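Local coordinates for protein Polyphosphate:AMP phosphotransferase (Pseudomonas aeruginosa PAO1, PDB 3CZP) that uses inorganic polyphosphate as phosphate donor to convert AMP to ADP, and less efficiently GMP to GDP, with magnesium as cofactor, working as a homodimer, at residues 23-28 against 221-226; 31-36 against 70-75; 130-135 against 196-201; 260-265 against 451-456; 374-379 against 443-448. One frame throughout, in Å; residues are numbered along the deposited sequence.

Interaction 1. Residues 23-28 against 221-226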
# COMPACT_ATOMS: atom_id res chain seq x y z
N ILE A 23 -9.16 -8.16 36.13
CA ILE A 23 -7.87 -7.62 36.54
C ILE A 23 -6.79 -8.53 36.03
O ILE A 23 -5.82 -8.07 35.45
CB ILE A 23 -7.73 -7.48 38.11
CG1 ILE A 23 -8.72 -6.45 38.67
CG2 ILE A 23 -6.29 -7.08 38.52
CD1 ILE A 23 -8.77 -6.45 40.21
N GLU A 24 -6.99 -9.83 36.22
CA GLU A 24 -6.04 -10.85 35.80
C GLU A 24 -6.02 -10.96 34.27
O GLU A 24 -4.95 -11.04 33.70
CB GLU A 24 -6.46 -12.17 36.43
CG GLU A 24 -5.54 -13.38 36.32
CD GLU A 24 -6.08 -14.53 37.23
OE1 GLU A 24 -7.17 -15.07 36.92
OE2 GLU A 24 -5.46 -14.85 38.28
N LEU A 25 -7.20 -10.97 33.66
CA LEU A 25 -7.40 -11.23 32.25
C LEU A 25 -6.72 -10.15 31.46
O LEU A 25 -6.06 -10.45 30.50
CB LEU A 25 -8.89 -11.27 31.86
CG LEU A 25 -9.24 -11.47 30.35
CD1 LEU A 25 -8.62 -12.73 29.80
CD2 LEU A 25 -10.73 -11.52 30.16
N ARG A 26 -6.90 -8.89 31.84
CA ARG A 26 -6.32 -7.81 31.08
C ARG A 26 -4.79 -7.81 31.17
O ARG A 26 -4.08 -7.63 30.15
CB ARG A 26 -7.00 -6.46 31.40
CG ARG A 26 -6.70 -5.84 32.65
CD ARG A 26 -7.72 -4.68 32.93
NE ARG A 26 -7.63 -3.53 32.06
CZ ARG A 26 -8.42 -2.48 32.14
NH1 ARG A 26 -8.25 -1.49 31.31
NH2 ARG A 26 -9.36 -2.38 33.08
N GLU A 27 -4.25 -8.14 32.33
CA GLU A 27 -2.80 -8.26 32.42
C GLU A 27 -2.27 -9.42 31.52
O GLU A 27 -1.31 -9.24 30.79
CB GLU A 27 -2.35 -8.38 33.86
CG GLU A 27 -1.18 -7.52 34.15
CD GLU A 27 -1.45 -5.96 34.08
OE1 GLU A 27 -0.46 -5.27 33.80
OE2 GLU A 27 -2.59 -5.42 34.31
N ALA A 28 -2.91 -10.60 31.58
CA ALA A 28 -2.56 -11.74 30.76
C ALA A 28 -2.75 -11.43 29.26
O ALA A 28 -1.91 -11.82 28.46
CB ALA A 28 -3.38 -13.00 31.14
N ARG A 221 -20.57 -11.58 28.27
CA ARG A 221 -20.18 -11.54 26.88
C ARG A 221 -18.73 -11.06 26.71
O ARG A 221 -17.97 -11.65 25.94
CB ARG A 221 -21.17 -10.71 26.04
CG ARG A 221 -21.01 -9.20 26.13
CD ARG A 221 -22.17 -8.49 25.43
NE ARG A 221 -22.08 -7.05 25.59
CZ ARG A 221 -23.10 -6.19 25.48
NH1 ARG A 221 -24.33 -6.60 25.23
NH2 ARG A 221 -22.88 -4.88 25.60
N ALA A 222 -18.32 -10.01 27.45
CA ALA A 222 -16.97 -9.48 27.33
C ALA A 222 -15.94 -10.41 27.89
O ALA A 222 -14.91 -10.62 27.27
CB ALA A 222 -16.81 -8.13 28.01
N LEU A 223 -16.18 -10.89 29.11
CA LEU A 223 -15.30 -11.84 29.73
C LEU A 223 -15.13 -13.12 28.94
O LEU A 223 -14.05 -13.68 28.90
CB LEU A 223 -15.77 -12.16 31.16
CG LEU A 223 -14.71 -12.68 32.14
CD1 LEU A 223 -13.53 -11.77 32.26
CD2 LEU A 223 -15.31 -12.91 33.54
N THR A 224 -16.24 -13.63 28.39
CA THR A 224 -16.22 -14.87 27.61
C THR A 224 -15.33 -14.79 26.34
O THR A 224 -14.40 -15.61 26.12
CB THR A 224 -17.63 -15.39 27.32
OG1 THR A 224 -18.25 -15.69 28.57
CG2 THR A 224 -17.62 -16.66 26.43
N VAL A 225 -15.55 -13.73 25.58
CA VAL A 225 -14.72 -13.40 24.39
C VAL A 225 -13.24 -13.21 24.76
O VAL A 225 -12.34 -13.75 24.10
CB VAL A 225 -15.24 -12.11 23.68
CG1 VAL A 225 -14.20 -11.56 22.61
CG2 VAL A 225 -16.61 -12.32 23.04
N GLY A 226 -12.98 -12.43 25.83
CA GLY A 226 -11.60 -12.19 26.28
C GLY A 226 -10.88 -13.45 26.71
O GLY A 226 -9.69 -13.62 26.42
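Leu-25, on helix 15-39, supplies the whole of its segment's side of this contact, driving both methyls into helix 218-238 at the level of Leu-223 and Gly-226. Its CG stands anti to the backbone N (chi1 177°), and chi2 near 57° lays both methyls against Gly-226, with CD2 also reaching Leu-223. CD2 meets CD1 of Leu-223 at 3.5 Å, while CD1 lies 3.7 Å from the carbonyl O of Gly-226, a carbon-to-oxygen touch and not a polar bond. Leu-223 does not start out aimed at its partner. Its first two torsions, the first skewed to -156°, together bring CD1 nearer to the neighbouring helix, so the two leucines meet obliquely through one methyl each. Gly-226 takes part with its backbone alone: its carbonyl carbon is 4.0 Å from CD2 of Leu-25, and with no side chain on that face the leucine can lie directly on the main chain. Farther along helix 218-238, Leu-230 also packs on Leu-25, while Leu-223 touches Ala-21 and Val-22. The two helices belong to the N-terminal PPK2 domain, and at this point they are joined by buried dispersion contacts without direct hydrogen bonding, which implies cohesion through close fit of shape.

Interaction 2. Residues 31-36 against 70-75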
# COMPACT_ATOMS: atom_id res chain seq x y z
N GLU A 31 0.15 -9.14 28.17
CA GLU A 31 1.35 -9.96 28.03
C GLU A 31 1.41 -10.86 26.79
O GLU A 31 2.51 -11.10 26.23
CB GLU A 31 1.56 -10.80 29.31
CG GLU A 31 2.00 -9.95 30.51
CD GLU A 31 3.44 -9.41 30.35
OE1 GLU A 31 4.38 -10.24 30.41
OE2 GLU A 31 3.64 -8.17 30.16
N ALA A 32 0.26 -11.45 26.43
CA ALA A 32 0.12 -12.29 25.27
C ALA A 32 0.29 -11.40 24.03
O ALA A 32 0.96 -11.76 23.11
CB ALA A 32 -1.28 -12.99 25.25
N GLN A 33 -0.33 -10.24 24.03
CA GLN A 33 -0.20 -9.31 22.91
C GLN A 33 1.26 -8.87 22.68
O GLN A 33 1.71 -8.76 21.55
CB GLN A 33 -1.14 -8.14 23.17
CG GLN A 33 -1.30 -7.19 22.00
CD GLN A 33 -2.18 -6.10 22.32
OE1 GLN A 33 -2.22 -5.69 23.49
NE2 GLN A 33 -2.89 -5.54 21.31
N PHE A 34 2.01 -8.65 23.75
CA PHE A 34 3.40 -8.26 23.67
C PHE A 34 4.28 -9.39 23.11
O PHE A 34 5.13 -9.17 22.24
CB PHE A 34 3.93 -7.81 25.06
CG PHE A 34 5.37 -7.40 25.05
CD1 PHE A 34 5.75 -6.14 24.57
CD2 PHE A 34 6.37 -8.29 25.49
CE1 PHE A 34 7.08 -5.77 24.54
CE2 PHE A 34 7.71 -7.92 25.45
CZ PHE A 34 8.07 -6.68 24.98
N GLU A 35 4.03 -10.60 23.57
CA GLU A 35 4.78 -11.79 23.09
C GLU A 35 4.53 -12.07 21.57
O GLU A 35 5.41 -12.51 20.80
CB GLU A 35 4.36 -12.97 23.94
CG GLU A 35 4.97 -14.34 23.55
CD GLU A 35 6.48 -14.38 23.70
OE1 GLU A 35 7.02 -13.55 24.47
OE2 GLU A 35 7.15 -15.23 23.06
N LEU A 36 3.30 -11.83 21.17
CA LEU A 36 2.91 -11.88 19.79
C LEU A 36 3.72 -10.92 18.92
O LEU A 36 4.12 -11.27 17.82
CB LEU A 36 1.39 -11.57 19.67
CG LEU A 36 0.81 -11.53 18.22
CD1 LEU A 36 0.64 -12.94 17.54
CD2 LEU A 36 -0.52 -10.81 18.20
N ARG A 70 -2.59 0.34 20.30
CA ARG A 70 -1.52 0.61 19.36
C ARG A 70 -1.16 -0.58 18.47
O ARG A 70 -0.53 -0.39 17.44
CB ARG A 70 -0.24 1.09 20.07
CG ARG A 70 -0.47 2.36 20.85
CD ARG A 70 0.72 2.77 21.67
NE ARG A 70 0.97 1.89 22.78
CZ ARG A 70 2.02 2.01 23.60
NH1 ARG A 70 2.86 3.00 23.44
NH2 ARG A 70 2.20 1.14 24.62
N LEU A 71 -1.50 -1.79 18.92
CA LEU A 71 -1.13 -3.07 18.25
C LEU A 71 -2.34 -3.79 17.56
O LEU A 71 -2.25 -4.96 17.16
CB LEU A 71 -0.46 -3.95 19.28
CG LEU A 71 0.93 -3.51 19.82
CD1 LEU A 71 1.51 -4.57 20.84
CD2 LEU A 71 1.90 -3.32 18.62
N ILE A 72 -3.47 -3.08 17.45
CA ILE A 72 -4.76 -3.62 16.99
C ILE A 72 -5.31 -2.62 15.92
O ILE A 72 -5.28 -1.44 16.15
CB ILE A 72 -5.84 -3.76 18.13
CG1 ILE A 72 -5.30 -4.49 19.34
CG2 ILE A 72 -7.06 -4.46 17.62
CD1 ILE A 72 -6.24 -4.68 20.58
N GLU A 73 -5.68 -3.12 14.74
CA GLU A 73 -6.40 -2.32 13.75
C GLU A 73 -7.81 -2.86 13.74
O GLU A 73 -8.00 -4.05 13.76
CB GLU A 73 -5.82 -2.49 12.35
CG GLU A 73 -4.30 -2.30 12.22
CD GLU A 73 -3.56 -3.63 12.03
OE1 GLU A 73 -3.36 -4.01 10.82
OE2 GLU A 73 -3.22 -4.30 13.08
N VAL A 74 -8.78 -1.95 13.76
CA VAL A 74 -10.21 -2.27 13.70
C VAL A 74 -10.78 -1.70 12.40
O VAL A 74 -10.72 -0.48 12.14
CB VAL A 74 -10.97 -1.74 14.92
CG1 VAL A 74 -12.37 -2.20 14.90
CG2 VAL A 74 -10.31 -2.26 16.16
N GLN A 75 -11.25 -2.61 11.55
CA GLN A 75 -11.78 -2.25 10.23
C GLN A 75 -13.27 -2.53 10.12
O GLN A 75 -13.78 -3.41 10.78
CB GLN A 75 -11.15 -3.13 9.15
CG GLN A 75 -9.65 -3.31 9.18
CD GLN A 75 -8.91 -2.14 8.65
OE1 GLN A 75 -9.50 -1.24 8.05
NE2 GLN A 75 -7.60 -2.15 8.83
O HOH W 1 -1.92 -7.08 18.76
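Gln-33 reaches from helix 15-39 to Leu-71, just before strand 72-76, and to Ile-72, the first residue of that strand, which is an outermost one of the parallel sheet in the N-terminal P-loop-type PPK2 domain. With CG anti to the backbone N (chi1 -171°) and the next torsion also extended, the glutamine spans the gap almost at full length and delivers its amide to the strand. It passes Leu-71 obliquely: CG lies 4.0 Å from CD1 of the leucine, and NE2 comes to 3.5 Å from its CB. Against Ile-72 the glutamine runs at about a right angle, so that the amide nitrogen ends against the longer branch of the isoleucine, 3.3 Å from CG1 and 3.5 Å from CD1. The amide is thus flanked by aliphatic carbon, yet both of its polar atoms have partners. OE1 accepts a hydrogen bond from the backbone N of Asp-68, in the turn leading to the strand, and NE2 donates to a water that in turn donates to the main chain. Ile-72 also packs on Met-67 and Ile-105, and the strand is paired with 103-107 beside it. The polar link between the segments is therefore indirect, through a water 3.1 Å from NE2 of Gln-33 and 2.7 Å from the carbonyl O of Leu-71.

Interaction 3. Residues 130-135 against 196-201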
# COMPACT_ATOMS: atom_id res chain seq x y z
N GLN A 130 -22.13 -20.50 -2.59
CA GLN A 130 -20.82 -20.27 -3.22
C GLN A 130 -19.94 -19.38 -2.36
O GLN A 130 -18.79 -19.69 -2.22
CB GLN A 130 -20.97 -19.71 -4.63
CG GLN A 130 -21.56 -20.79 -5.59
CD GLN A 130 -21.98 -20.23 -6.90
OE1 GLN A 130 -21.40 -19.28 -7.39
NE2 GLN A 130 -23.00 -20.85 -7.52
N ALA A 131 -20.52 -18.31 -1.82
CA ALA A 131 -19.91 -17.39 -0.90
C ALA A 131 -19.47 -18.10 0.35
O ALA A 131 -18.38 -17.85 0.87
CB ALA A 131 -20.89 -16.24 -0.55
N ILE A 132 -20.31 -19.00 0.82
CA ILE A 132 -19.96 -19.80 1.97
C ILE A 132 -18.72 -20.59 1.69
O ILE A 132 -17.79 -20.55 2.49
CB ILE A 132 -21.10 -20.77 2.46
CG1 ILE A 132 -22.25 -19.95 3.02
CG2 ILE A 132 -20.55 -21.71 3.54
CD1 ILE A 132 -23.52 -20.77 3.38
N ASP A 133 -18.71 -21.34 0.59
CA ASP A 133 -17.54 -22.18 0.26
C ASP A 133 -16.27 -21.34 0.04
O ASP A 133 -15.17 -21.74 0.46
CB ASP A 133 -17.79 -23.03 -0.98
CG ASP A 133 -18.86 -24.09 -0.80
OD1 ASP A 133 -19.22 -24.47 0.36
OD2 ASP A 133 -19.37 -24.54 -1.86
N ALA A 134 -16.39 -20.21 -0.63
CA ALA A 134 -15.24 -19.27 -0.83
C ALA A 134 -14.63 -18.77 0.50
O ALA A 134 -13.43 -18.60 0.59
CB ALA A 134 -15.65 -18.02 -1.75
N ALA A 135 -15.47 -18.59 1.51
CA ALA A 135 -15.04 -18.16 2.80
C ALA A 135 -14.27 -19.31 3.45
O ALA A 135 -13.15 -19.10 3.98
CB ALA A 135 -16.25 -17.76 3.67
N GLY A 196 -27.75 -17.64 9.15
CA GLY A 196 -26.62 -17.70 10.09
C GLY A 196 -26.32 -19.15 10.50
O GLY A 196 -25.16 -19.60 10.52
N GLU A 197 -27.36 -19.93 10.72
CA GLU A 197 -27.14 -21.32 11.03
C GLU A 197 -26.40 -22.11 9.95
O GLU A 197 -25.51 -22.95 10.26
CB GLU A 197 -28.46 -21.99 11.37
CG GLU A 197 -28.28 -23.41 11.84
CD GLU A 197 -29.38 -23.78 12.81
OE1 GLU A 197 -30.48 -23.99 12.30
OE2 GLU A 197 -29.19 -23.76 14.05
N ARG A 198 -26.79 -21.87 8.69
CA ARG A 198 -26.19 -22.52 7.54
C ARG A 198 -24.75 -22.06 7.34
O ARG A 198 -23.86 -22.88 7.17
CB ARG A 198 -27.04 -22.21 6.30
CG ARG A 198 -26.65 -22.94 5.04
CD ARG A 198 -27.55 -22.56 3.86
NE ARG A 198 -28.90 -22.89 4.27
CZ ARG A 198 -29.72 -23.77 3.72
NH1 ARG A 198 -29.40 -24.43 2.61
NH2 ARG A 198 -30.93 -23.97 4.30
N VAL A 199 -24.51 -20.75 7.40
CA VAL A 199 -23.14 -20.21 7.37
C VAL A 199 -22.22 -20.75 8.44
O VAL A 199 -21.10 -21.19 8.14
CB VAL A 199 -23.15 -18.63 7.40
CG1 VAL A 199 -21.81 -18.07 7.55
CG2 VAL A 199 -23.81 -18.08 6.08
N LEU A 200 -22.70 -20.74 9.69
CA LEU A 200 -21.91 -21.17 10.83
C LEU A 200 -21.58 -22.67 10.82
O LEU A 200 -20.44 -23.06 11.03
CB LEU A 200 -22.60 -20.73 12.16
CG LEU A 200 -22.10 -19.37 12.70
CD1 LEU A 200 -22.26 -18.20 11.68
CD2 LEU A 200 -22.82 -19.07 14.01
N ARG A 201 -22.54 -23.53 10.51
CA ARG A 201 -22.29 -24.94 10.40
C ARG A 201 -21.19 -25.26 9.40
O ARG A 201 -20.31 -26.14 9.64
CB ARG A 201 -23.61 -25.66 10.06
CG ARG A 201 -23.50 -27.14 9.60
CD ARG A 201 -23.05 -28.08 10.74
NE ARG A 201 -22.94 -29.44 10.21
CZ ARG A 201 -23.91 -30.33 10.19
NH1 ARG A 201 -23.68 -31.53 9.65
NH2 ARG A 201 -25.12 -29.99 10.69
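Ile-132, on helix 125-144, points its side chain at helix 186-203, where Val-199 and the aliphatic part of Arg-198 receive it. The backbones are close here, with CA of Ile-132 only 6.3 Å from CA of Val-199. From CB the side chain divides. The CG2 branch, anti to the backbone N, meets neither Arg-198 nor Val-199 within normal contact distance, and the work falls to the longer branch. Its first carbon, CG1, sits anti to the carbonyl carbon (chi1 -68°) and lies 3.9 Å from CG2 of Val-199. The chain then runs on extended, chi2 173°, to the terminal CD1, which meets CG2 of Val-199 at 3.8 Å, CA of the same valine at 4.0 Å and, more loosely, CG of Arg-198 at 4.2 Å. The methyl thus rests on the valine where its side chain leaves the helix and brushes the first part of the partly exposed arginine chain. Ile-132 and Val-199 cross at a slant, through a single methyl of the valine. Met-114 packs on Ile-132, and Tyr-111 and Leu-115 on Val-199, all from helix 110-119. Three helices thus meet in an apolar seam, part of the helical layer packed beside the parallel sheet of this alpha/beta PPK2 domain, whose family belongs to the P-loop NTPase clan.

Interaction 4. Residues 260-265 against 451-456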
# COMPACT_ATOMS: atom_id res chain seq x y z
N GLY A 260 4.94 -35.70 -20.44
CA GLY A 260 4.46 -35.90 -21.82
C GLY A 260 3.75 -34.69 -22.43
O GLY A 260 3.63 -34.61 -23.65
N LEU A 261 3.27 -33.76 -21.59
CA LEU A 261 2.69 -32.49 -22.05
C LEU A 261 3.78 -31.59 -22.65
O LEU A 261 3.53 -30.83 -23.59
CB LEU A 261 2.00 -31.71 -20.90
CG LEU A 261 0.91 -32.33 -19.99
CD1 LEU A 261 0.60 -31.42 -18.75
CD2 LEU A 261 -0.39 -32.70 -20.76
N LEU A 262 4.99 -31.68 -22.08
CA LEU A 262 6.14 -30.91 -22.52
C LEU A 262 6.97 -31.67 -23.55
O LEU A 262 7.47 -31.06 -24.51
CB LEU A 262 7.04 -30.54 -21.32
CG LEU A 262 6.44 -29.56 -20.23
CD1 LEU A 262 7.57 -29.35 -19.17
CD2 LEU A 262 6.02 -28.11 -20.85
N ASP A 263 7.09 -32.98 -23.38
CA ASP A 263 7.82 -33.81 -24.32
C ASP A 263 7.12 -33.88 -25.67
O ASP A 263 7.76 -34.12 -26.70
CB ASP A 263 8.01 -35.22 -23.75
CG ASP A 263 9.00 -35.26 -22.60
OD1 ASP A 263 9.99 -34.51 -22.64
OD2 ASP A 263 8.77 -36.04 -21.65
N SER A 264 5.81 -33.67 -25.67
CA SER A 264 5.03 -33.71 -26.91
C SER A 264 4.98 -32.40 -27.72
O SER A 264 4.47 -32.39 -28.83
CB SER A 264 3.62 -34.24 -26.66
OG SER A 264 2.76 -33.22 -26.17
N LEU A 265 5.52 -31.31 -27.19
CA LEU A 265 5.61 -30.08 -28.00
C LEU A 265 6.52 -30.23 -29.20
O LEU A 265 7.55 -30.90 -29.12
CB LEU A 265 6.14 -28.89 -27.20
CG LEU A 265 5.17 -28.36 -26.16
CD1 LEU A 265 5.91 -27.37 -25.29
CD2 LEU A 265 4.01 -27.73 -26.89
N ASP A 451 9.22 -31.89 -14.59
CA ASP A 451 8.24 -32.55 -13.72
C ASP A 451 7.30 -31.53 -13.09
O ASP A 451 6.10 -31.75 -13.04
CB ASP A 451 8.91 -33.34 -12.60
CG ASP A 451 9.52 -34.61 -13.08
OD1 ASP A 451 9.12 -35.13 -14.16
OD2 ASP A 451 10.41 -35.08 -12.37
N ALA A 452 7.86 -30.42 -12.65
CA ALA A 452 7.09 -29.35 -12.00
C ALA A 452 6.15 -28.55 -12.93
O ALA A 452 5.01 -28.18 -12.56
CB ALA A 452 8.06 -28.41 -11.26
N VAL A 453 6.63 -28.26 -14.14
CA VAL A 453 5.79 -27.59 -15.16
C VAL A 453 4.66 -28.52 -15.57
O VAL A 453 3.51 -28.10 -15.66
CB VAL A 453 6.62 -27.12 -16.39
CG1 VAL A 453 5.74 -26.54 -17.52
CG2 VAL A 453 7.62 -26.08 -15.90
N GLY A 454 4.96 -29.80 -15.74
CA GLY A 454 3.94 -30.80 -16.00
C GLY A 454 2.83 -30.86 -14.98
O GLY A 454 1.66 -30.89 -15.34
N ASP A 455 3.19 -30.88 -13.70
CA ASP A 455 2.21 -30.90 -12.63
C ASP A 455 1.40 -29.65 -12.58
O ASP A 455 0.19 -29.71 -12.36
CB ASP A 455 2.89 -31.10 -11.28
CG ASP A 455 3.49 -32.44 -11.15
OD1 ASP A 455 3.14 -33.34 -11.95
OD2 ASP A 455 4.30 -32.63 -10.22
N MSE A 456 2.08 -28.52 -12.74
CA MSE A 456 1.44 -27.23 -12.75
C MSE A 456 0.34 -27.18 -13.80
O MSE A 456 -0.79 -26.87 -13.51
CB MSE A 456 2.48 -26.13 -13.05
CG MSE A 456 1.92 -24.74 -13.31
SE MSE A 456 3.43 -23.52 -13.54
CE MSE A 456 3.76 -23.89 -15.39
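Leu-261 and Leu-262, consecutive residues of the short helix 260-263, both face helix 446-460 and take different places on it. Just before them, Gly-260 contributes within its own segment: its carbonyl O accepts weak hydrogen bonds from the backbone N and the OG of Ser-264, which close the short turn. Leu-261 follows, its CG beside the backbone N, and its CD1 touches the carbonyl O of Gly-454 at 3.6 Å. The CA atoms of Leu-261 and Gly-454 are 6.4 Å apart, the nearest CA pair of the two segments, at a point where the longer helix has no side chain. Leu-262 then makes the fuller contact. Its CG is anti to the carbonyl carbon (chi1 -66°), and both methyls press on one branch of Val-453 from the same side, CD1 and CD2 each lying 3.7 Å from CG1. CD1 is also 3.7 Å from CB of the valine, and the two side chains meet at about a right angle. Beyond, Leu-265 packs on Leu-469 in strand 467-471. Trp-410, from strand 404-412, touches Leu-262 and Val-453 alike, while Asp-451 is in a salt bridge with Arg-259. The joint of the two helices is therefore mainly apolar, with a charged pair beside it, and its hold comes from dispersion and partial burial of the leucines rather than from directional bonds.

Interaction 5. Residues 374-379 against 443-448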
# COMPACT_ATOMS: atom_id res chain seq x y z
N GLU A 374 10.20 -22.40 -5.80
CA GLU A 374 10.15 -22.71 -4.37
C GLU A 374 10.14 -24.22 -4.13
O GLU A 374 10.80 -24.68 -3.21
CB GLU A 374 8.92 -22.09 -3.70
CG GLU A 374 8.92 -20.57 -3.72
CD GLU A 374 7.82 -19.91 -2.86
OE1 GLU A 374 7.07 -20.58 -2.13
OE2 GLU A 374 7.74 -18.69 -2.91
N ARG A 375 9.35 -24.95 -4.91
CA ARG A 375 9.26 -26.40 -4.83
C ARG A 375 10.64 -27.02 -5.02
O ARG A 375 11.13 -27.79 -4.19
CB ARG A 375 8.31 -26.91 -5.94
CG ARG A 375 8.41 -28.42 -6.19
CD ARG A 375 7.27 -28.91 -7.15
NE ARG A 375 7.60 -30.19 -7.81
CZ ARG A 375 6.71 -30.99 -8.43
NH1 ARG A 375 5.42 -30.69 -8.45
NH2 ARG A 375 7.11 -32.12 -9.01
N ILE A 376 11.27 -26.62 -6.11
CA ILE A 376 12.60 -27.09 -6.50
C ILE A 376 13.72 -26.72 -5.56
O ILE A 376 14.54 -27.56 -5.25
CB ILE A 376 12.92 -26.65 -7.95
CG1 ILE A 376 12.06 -27.50 -8.88
CG2 ILE A 376 14.45 -26.85 -8.31
CD1 ILE A 376 11.94 -26.96 -10.23
N GLU A 377 13.79 -25.49 -5.09
CA GLU A 377 14.88 -25.11 -4.16
C GLU A 377 14.55 -25.39 -2.68
O GLU A 377 15.44 -25.33 -1.83
CB GLU A 377 15.26 -23.63 -4.32
CG GLU A 377 15.74 -23.24 -5.69
CD GLU A 377 16.91 -24.07 -6.18
OE1 GLU A 377 17.73 -24.51 -5.34
OE2 GLU A 377 16.99 -24.29 -7.42
N GLY A 378 13.27 -25.66 -2.41
CA GLY A 378 12.78 -25.88 -1.06
C GLY A 378 12.63 -24.59 -0.28
O GLY A 378 12.97 -24.52 0.89
N PHE A 379 12.12 -23.55 -0.92
CA PHE A 379 11.93 -22.31 -0.21
C PHE A 379 10.63 -22.37 0.59
O PHE A 379 10.34 -21.47 1.39
CB PHE A 379 11.96 -21.11 -1.17
CG PHE A 379 13.30 -20.89 -1.86
CD1 PHE A 379 14.51 -21.19 -1.22
CD2 PHE A 379 13.34 -20.35 -3.13
CE1 PHE A 379 15.76 -20.97 -1.86
CE2 PHE A 379 14.58 -20.13 -3.78
CZ PHE A 379 15.78 -20.45 -3.13
N ARG A 443 20.23 -24.93 -14.54
CA ARG A 443 20.33 -25.69 -15.78
C ARG A 443 20.61 -27.19 -15.49
O ARG A 443 20.15 -28.06 -16.23
CB ARG A 443 21.40 -25.06 -16.68
CG ARG A 443 21.83 -25.89 -17.88
CD ARG A 443 22.84 -25.13 -18.76
NE ARG A 443 23.18 -25.90 -19.97
CZ ARG A 443 22.37 -26.07 -21.01
NH1 ARG A 443 21.16 -25.54 -21.03
NH2 ARG A 443 22.77 -26.81 -22.03
N ASP A 444 21.34 -27.46 -14.41
CA ASP A 444 21.58 -28.84 -13.93
C ASP A 444 20.38 -29.39 -13.11
O ASP A 444 20.43 -30.52 -12.61
CB ASP A 444 22.88 -28.93 -13.09
CG ASP A 444 24.15 -28.46 -13.86
OD1 ASP A 444 24.06 -28.00 -15.03
OD2 ASP A 444 25.25 -28.55 -13.27
N LYS A 445 19.32 -28.57 -12.99
CA LYS A 445 18.07 -28.96 -12.33
C LYS A 445 16.94 -29.05 -13.36
O LYS A 445 15.77 -29.06 -13.00
CB LYS A 445 17.69 -27.95 -11.22
CG LYS A 445 18.71 -27.77 -10.09
CD LYS A 445 18.20 -26.84 -8.97
CE LYS A 445 17.70 -27.59 -7.73
NZ LYS A 445 18.82 -28.18 -6.91
N TRP A 446 17.30 -29.17 -14.64
CA TRP A 446 16.33 -29.17 -15.77
C TRP A 446 15.11 -30.13 -15.72
O TRP A 446 13.97 -29.71 -16.00
CB TRP A 446 17.08 -29.44 -17.07
CG TRP A 446 16.20 -29.30 -18.29
CD1 TRP A 446 15.36 -30.24 -18.82
CD2 TRP A 446 16.10 -28.16 -19.14
NE1 TRP A 446 14.72 -29.74 -19.94
CE2 TRP A 446 15.17 -28.47 -20.15
CE3 TRP A 446 16.72 -26.91 -19.14
CZ2 TRP A 446 14.84 -27.58 -21.16
CZ3 TRP A 446 16.39 -26.03 -20.14
CH2 TRP A 446 15.46 -26.36 -21.13
N ASP A 447 15.34 -31.41 -15.42
CA ASP A 447 14.24 -32.38 -15.37
C ASP A 447 13.32 -32.15 -14.16
O ASP A 447 12.16 -32.63 -14.17
CB ASP A 447 14.73 -33.85 -15.43
CG ASP A 447 14.84 -34.40 -16.88
OD1 ASP A 447 14.75 -33.62 -17.84
OD2 ASP A 447 15.04 -35.63 -17.07
N GLN A 448 13.81 -31.45 -13.12
CA GLN A 448 12.95 -31.01 -11.99
C GLN A 448 11.96 -29.94 -12.45
O GLN A 448 10.83 -29.88 -11.95
CB GLN A 448 13.76 -30.47 -10.80
CG GLN A 448 14.61 -31.51 -10.02
CD GLN A 448 15.43 -30.87 -8.87
OE1 GLN A 448 16.63 -30.62 -9.02
NE2 GLN A 448 14.79 -30.59 -7.74
O HOH W 2 9.89 -31.16 -9.19
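Ile-376, near the end of helix 370-377, touches both Lys-445 and Gln-448 at the start of helix 446-460. Its CD1 lies 3.6 Å from the carbonyl O of Gln-448, whose side chain crosses the isoleucine obliquely, with NE2 3.8 Å from CG2. Lys-445 is modelled in two conformers; in one of them it runs past the isoleucine in the opposite direction, and turns about its CG-CD and CD-CE bonds carry it across the carboxylate of Glu-377. OE1 of Glu-377 and NZ of Lys-445 stay 4.1 Å apart in this conformer, beyond a salt bridge. A water bridges the helices: NE of Arg-375 donates to it at 2.8 Å, and it donates to the carbonyl O of Gln-448. Further out, Arg-375 is positioned by a salt bridge to Asp-455 and a cation-pi contact with Trp-385. Lys-445 holds the N-cap position of helix 446-460, and this surface contact joins that helix start to a helix end with glycine at positive phi, within the C-terminal PPK2 domain.

Overall arrangement
From the N terminus, helix 15-39 enters two contacts in succession. Interaction 2 closes a short loop to strand 72-76, and interaction 1 closes a much longer one to helix 218-238, with interactions 2 and 3 nested inside it and in series with each other. Interaction 3 joins helices 125-144 and 186-203 elsewhere in the same domain, its centre about 29 Å from that of interaction 1. After an unmodelled linker, interaction 4 opens at helix 260-263 and encloses interaction 5 in the second PPK2 domain. Both use helix 446-460, and the two contacts touch along it. Segments of interactions 1 and 2 also touch the second subunit, consistent with the proposed dimerising role of the first domain.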